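Local coordinates for protein putative esterase (Sulfolobus solfataricus P2, PDB 2RAU) that may hydrolyse ester bonds as a lipase or esterase of the alpha/beta-hydrolase clan, and binds calcium, at residues Trp60-Trp71 with Pro267-Trp276. Numbering follows the deposited sequence.
Sequences WSSGEQLVTISW and PILASFDPYW
In this probable alpha/beta-hydrolase, the loop and short helix after strand 52-56 pack on the segment leaving helix 262-270, with Ser61 near, but not touching, a probable Ser-His-Asp triad. Trp60 joins the two segments. Trp60 O accepts from Asp273 N at 2.8 Å, in the carbonyl plane. Its indole presents a face to the edge of Trp276, with the planes at 61°, and its NE1 bonds to Ile208 O. Gln65 makes a second link, through helix 63-68. Its CG lies anti to the backbone N (chi1 -168°) and the chain runs on extended, which carries the amide to Ser271. Gln65 NE2 donates to Ser271 OG at 2.8 Å, close to the amide plane. Ser271 OG in turn donates to Pro267 O. At the amide oxygen, Gln65 OE1 accepts from Ser61 OG at 2.7 Å, so both ends are held. Phe272 CD1 packs 3.8 Å from Trp60 CB. Separately, Trp71 NE1 makes a weak bond to Asp273 OD1, which is also hydrogen-bonded to His104 ND1. One water bridges Ser62 OG, Ser70 O and Ser271 O. Helix 63-68 rests on strands 37-45 and 94-100, while Pro267 and Leu269 touch helix 218-224 and strand 275-277 pairs with 207-209.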
loop_
_atom_site.group_PDB
_atom_site.type_symbol
_atom_site.label_atom_id
_atom_site.label_comp_id
_atom_site.label_asym_id
_atom_site.label_seq_id
_atom_site.Cartn_x
_atom_site.Cartn_y
_atom_site.Cartn_z
ATOM N N TRP A 60 -6.468 -1.533 2.285
ATOM C CA TRP A 60 -6.358 -1.724 3.718
ATOM C C TRP A 60 -4.972 -1.414 4.247
ATOM O O TRP A 60 -4.716 -1.585 5.436
ATOM C CB TRP A 60 -6.712 -3.148 4.162
ATOM C CG TRP A 60 -8.085 -3.612 3.730
ATOM C CD1 TRP A 60 -9.306 -3.214 4.239
ATOM C CD2 TRP A 60 -8.357 -4.632 2.784
ATOM N NE1 TRP A 60 -10.304 -3.882 3.601
ATOM C CE2 TRP A 60 -9.759 -4.771 2.717
ATOM C CE3 TRP A 60 -7.544 -5.433 1.967
ATOM C CZ2 TRP A 60 -10.377 -5.681 1.867
ATOM C CZ3 TRP A 60 -8.157 -6.300 1.083
ATOM C CH2 TRP A 60 -9.562 -6.419 1.042
ATOM N N SER A 61 -4.106 -0.886 3.401
ATOM C CA SER A 61 -2.757 -0.551 3.818
ATOM C C SER A 61 -2.664 0.944 4.168
ATOM O O SER A 61 -3.620 1.693 3.963
ATOM C CB SER A 61 -1.744 -1.033 2.768
ATOM O OG SER A 61 -0.357 -0.882 3.182
ATOM N N SER A 62 -1.548 1.314 4.815
ATOM C CA SER A 62 -1.292 2.648 5.296
ATOM C C SER A 62 0.206 2.966 5.244
ATOM O O SER A 62 1.045 2.040 5.180
ATOM C CB SER A 62 -1.779 2.766 6.734
ATOM O OG SER A 62 -1.015 1.989 7.634
ATOM N N GLY A 63 0.537 4.257 5.324
ATOM C CA GLY A 63 1.913 4.680 5.402
ATOM C C GLY A 63 2.555 4.141 6.666
ATOM O O GLY A 63 3.710 3.751 6.636
ATOM N N GLU A 64 1.805 4.136 7.774
ATOM C CA GLU A 64 2.277 3.535 9.001
ATOM C C GLU A 64 2.706 2.064 8.786
ATOM O O GLU A 64 3.804 1.663 9.188
ATOM C CB GLU A 64 1.191 3.613 10.101
ATOM C CG GLU A 64 1.737 3.100 11.427
ATOM C CD GLU A 64 0.757 3.057 12.590
ATOM O OE1 GLU A 64 -0.364 3.539 12.389
ATOM O OE2 GLU A 64 1.151 2.552 13.688
ATOM N N GLN A 65 1.859 1.270 8.152
ATOM C CA GLN A 65 2.191 -0.101 7.854
ATOM C C GLN A 65 3.478 -0.196 7.064
ATOM O O GLN A 65 4.307 -1.067 7.347
ATOM C CB GLN A 65 1.076 -0.803 7.100
ATOM C CG GLN A 65 1.272 -2.306 7.028
ATOM C CD GLN A 65 0.180 -2.998 6.297
ATOM O OE1 GLN A 65 -0.297 -2.547 5.247
ATOM N NE2 GLN A 65 -0.241 -4.130 6.854
ATOM N N LEU A 66 3.641 0.711 6.098
ATOM C CA LEU A 66 4.804 0.716 5.207
ATOM C C LEU A 66 6.110 1.086 5.845
ATOM O O LEU A 66 7.175 0.782 5.303
ATOM C CB LEU A 66 4.537 1.584 3.982
ATOM C CG LEU A 66 3.979 0.897 2.740
ATOM C CD1 LEU A 66 2.993 -0.247 2.957
ATOM C CD2 LEU A 66 3.555 1.821 1.678
ATOM N N VAL A 67 6.037 1.735 7.004
ATOM C CA VAL A 67 7.226 2.131 7.740
ATOM C C VAL A 67 7.465 1.190 8.916
ATOM O O VAL A 67 8.531 0.658 9.066
ATOM C CB VAL A 67 7.115 3.613 8.300
ATOM C CG1 VAL A 67 8.394 4.060 9.081
ATOM C CG2 VAL A 67 6.702 4.623 7.206
ATOM N N THR A 68 6.465 1.016 9.767
ATOM C CA THR A 68 6.671 0.270 10.984
ATOM C C THR A 68 5.825 -1.012 11.157
ATOM O O THR A 68 5.911 -1.670 12.202
ATOM C CB THR A 68 6.510 1.186 12.241
ATOM O OG1 THR A 68 5.265 1.855 12.165
ATOM C CG2 THR A 68 7.647 2.231 12.371
ATOM N N ILE A 69 5.062 -1.413 10.141
ATOM C CA ILE A 69 4.295 -2.650 10.201
ATOM C C ILE A 69 3.450 -2.649 11.476
ATOM O O ILE A 69 3.413 -3.617 12.245
ATOM C CB ILE A 69 5.188 -3.922 10.066
ATOM C CG1 ILE A 69 6.398 -3.631 9.114
ATOM C CG2 ILE A 69 4.383 -5.107 9.479
ATOM C CD1 ILE A 69 7.364 -4.791 8.924
ATOM N N SER A 70 2.781 -1.511 11.665
ATOM C CA SER A 70 1.965 -1.248 12.819
ATOM C C SER A 70 0.658 -0.545 12.442
ATOM O O SER A 70 0.507 -0.040 11.304
ATOM C CB SER A 70 2.808 -0.445 13.811
ATOM O OG SER A 70 3.183 0.862 13.371
ATOM N N TRP A 71 -0.306 -0.590 13.372
ATOM C CA TRP A 71 -1.609 0.100 13.251
ATOM C C TRP A 71 -1.893 0.858 14.520
ATOM O O TRP A 71 -2.029 0.265 15.589
ATOM C CB TRP A 71 -2.705 -0.932 13.041
ATOM C CG TRP A 71 -4.071 -0.386 12.809
ATOM C CD1 TRP A 71 -4.582 0.103 11.644
ATOM C CD2 TRP A 71 -5.116 -0.295 13.778
ATOM N NE1 TRP A 71 -5.886 0.468 11.829
ATOM C CE2 TRP A 71 -6.226 0.283 13.141
ATOM C CE3 TRP A 71 -5.189 -0.581 15.141
ATOM C CZ2 TRP A 71 -7.426 0.518 13.811
ATOM C CZ3 TRP A 71 -6.365 -0.364 15.799
ATOM C CH2 TRP A 71 -7.480 0.162 15.136
ATOM N N PRO A 267 2.523 -10.545 10.287
ATOM C CA PRO A 267 2.505 -9.125 10.684
ATOM C C PRO A 267 1.863 -8.158 9.723
ATOM O O PRO A 267 1.244 -7.212 10.196
ATOM C CB PRO A 267 3.962 -8.809 11.001
ATOM C CG PRO A 267 4.553 -10.110 11.359
ATOM C CD PRO A 267 3.895 -11.081 10.385
ATOM N N ILE A 268 1.923 -8.442 8.417
ATOM C CA ILE A 268 1.286 -7.626 7.375
ATOM C C ILE A 268 -0.211 -7.748 7.521
ATOM O O ILE A 268 -0.914 -6.762 7.584
ATOM C CB ILE A 268 1.769 -7.983 5.904
ATOM C CG1 ILE A 268 3.233 -7.535 5.730
ATOM C CG2 ILE A 268 0.791 -7.377 4.853
ATOM C CD1 ILE A 268 4.017 -8.096 4.454
ATOM N N LEU A 269 -0.713 -8.974 7.572
ATOM C CA LEU A 269 -2.151 -9.185 7.693
ATOM C C LEU A 269 -2.667 -8.538 8.971
ATOM O O LEU A 269 -3.711 -7.905 8.976
ATOM C CB LEU A 269 -2.468 -10.678 7.652
ATOM C CG LEU A 269 -2.808 -11.272 6.260
ATOM C CD1 LEU A 269 -4.169 -10.803 5.845
ATOM C CD2 LEU A 269 -1.758 -10.999 5.179
ATOM N N ALA A 270 -1.913 -8.714 10.047
ATOM C CA ALA A 270 -2.320 -8.217 11.353
ATOM C C ALA A 270 -2.450 -6.680 11.397
ATOM O O ALA A 270 -3.271 -6.159 12.160
ATOM C CB ALA A 270 -1.363 -8.694 12.423
ATOM N N SER A 271 -1.599 -5.976 10.660
ATOM C CA SER A 271 -1.474 -4.537 10.749
ATOM C C SER A 271 -2.297 -3.728 9.742
ATOM O O SER A 271 -2.188 -2.510 9.696
ATOM C CB SER A 271 0.008 -4.136 10.681
ATOM O OG SER A 271 0.653 -4.574 9.505
ATOM N N PHE A 272 -3.095 -4.397 8.934
ATOM C CA PHE A 272 -4.007 -3.707 8.037
ATOM C C PHE A 272 -5.027 -2.835 8.800
ATOM O O PHE A 272 -5.340 -3.102 9.936
ATOM C CB PHE A 272 -4.818 -4.708 7.213
ATOM C CG PHE A 272 -4.078 -5.292 5.992
ATOM C CD1 PHE A 272 -3.273 -4.516 5.202
ATOM C CD2 PHE A 272 -4.245 -6.611 5.664
ATOM C CE1 PHE A 272 -2.637 -5.040 4.102
ATOM C CE2 PHE A 272 -3.619 -7.141 4.539
ATOM C CZ PHE A 272 -2.804 -6.349 3.784
ATOM N N ASP A 273 -5.552 -1.806 8.110
ATOM C CA ASP A 273 -6.763 -1.112 8.521
ATOM C C ASP A 273 -7.962 -2.069 8.397
ATOM O O ASP A 273 -7.946 -2.988 7.614
ATOM C CB ASP A 273 -7.023 0.119 7.647
ATOM C CG ASP A 273 -6.040 1.260 7.901
ATOM O OD1 ASP A 273 -5.725 1.515 9.083
ATOM O OD2 ASP A 273 -5.728 1.997 6.922
ATOM N N PRO A 274 -9.013 -1.855 9.197
ATOM C CA PRO A 274 -10.147 -2.778 9.160
ATOM C C PRO A 274 -11.042 -2.732 7.927
ATOM O O PRO A 274 -11.704 -3.705 7.609
ATOM C CB PRO A 274 -10.969 -2.349 10.392
ATOM C CG PRO A 274 -10.536 -0.921 10.656
ATOM C CD PRO A 274 -9.132 -0.844 10.256
ATOM N N TYR A 275 -11.129 -1.564 7.304
ATOM C CA TYR A 275 -12.124 -1.295 6.272
ATOM C C TYR A 275 -11.618 -0.461 5.122
ATOM O O TYR A 275 -10.735 0.387 5.278
ATOM C CB TYR A 275 -13.310 -0.557 6.870
ATOM C CG TYR A 275 -14.001 -1.221 8.051
ATOM C CD1 TYR A 275 -14.643 -2.450 7.889
ATOM C CD2 TYR A 275 -14.099 -0.587 9.283
ATOM C CE1 TYR A 275 -15.313 -3.061 8.957
ATOM C CE2 TYR A 275 -14.796 -1.162 10.327
ATOM C CZ TYR A 275 -15.403 -2.399 10.144
ATOM O OH TYR A 275 -16.107 -3.009 11.145
ATOM N N TRP A 276 -12.252 -0.672 3.975
ATOM C CA TRP A 276 -11.926 0.016 2.736
ATOM C C TRP A 276 -13.241 0.426 2.074
ATOM O O TRP A 276 -14.142 -0.347 2.041
ATOM C CB TRP A 276 -11.174 -0.911 1.802
ATOM C CG TRP A 276 -10.580 -0.267 0.617
ATOM C CD1 TRP A 276 -11.038 -0.323 -0.679
ATOM C CD2 TRP A 276 -9.394 0.544 0.583
ATOM N NE1 TRP A 276 -10.199 0.409 -1.509
ATOM C CE2 TRP A 276 -9.187 0.946 -0.755
ATOM C CE3 TRP A 276 -8.480 0.959 1.545
ATOM C CZ2 TRP A 276 -8.094 1.732 -1.143
ATOM C CZ3 TRP A 276 -7.400 1.717 1.151
ATOM C CH2 TRP A 276 -7.209 2.093 -0.178
HETATM O O HOH W 1 -6.275 1.526 4.446
HETATM O O HOH W 2 -4.436 4.169 5.061
HETATM O O HOH W 3 -1.599 0.200 9.570
#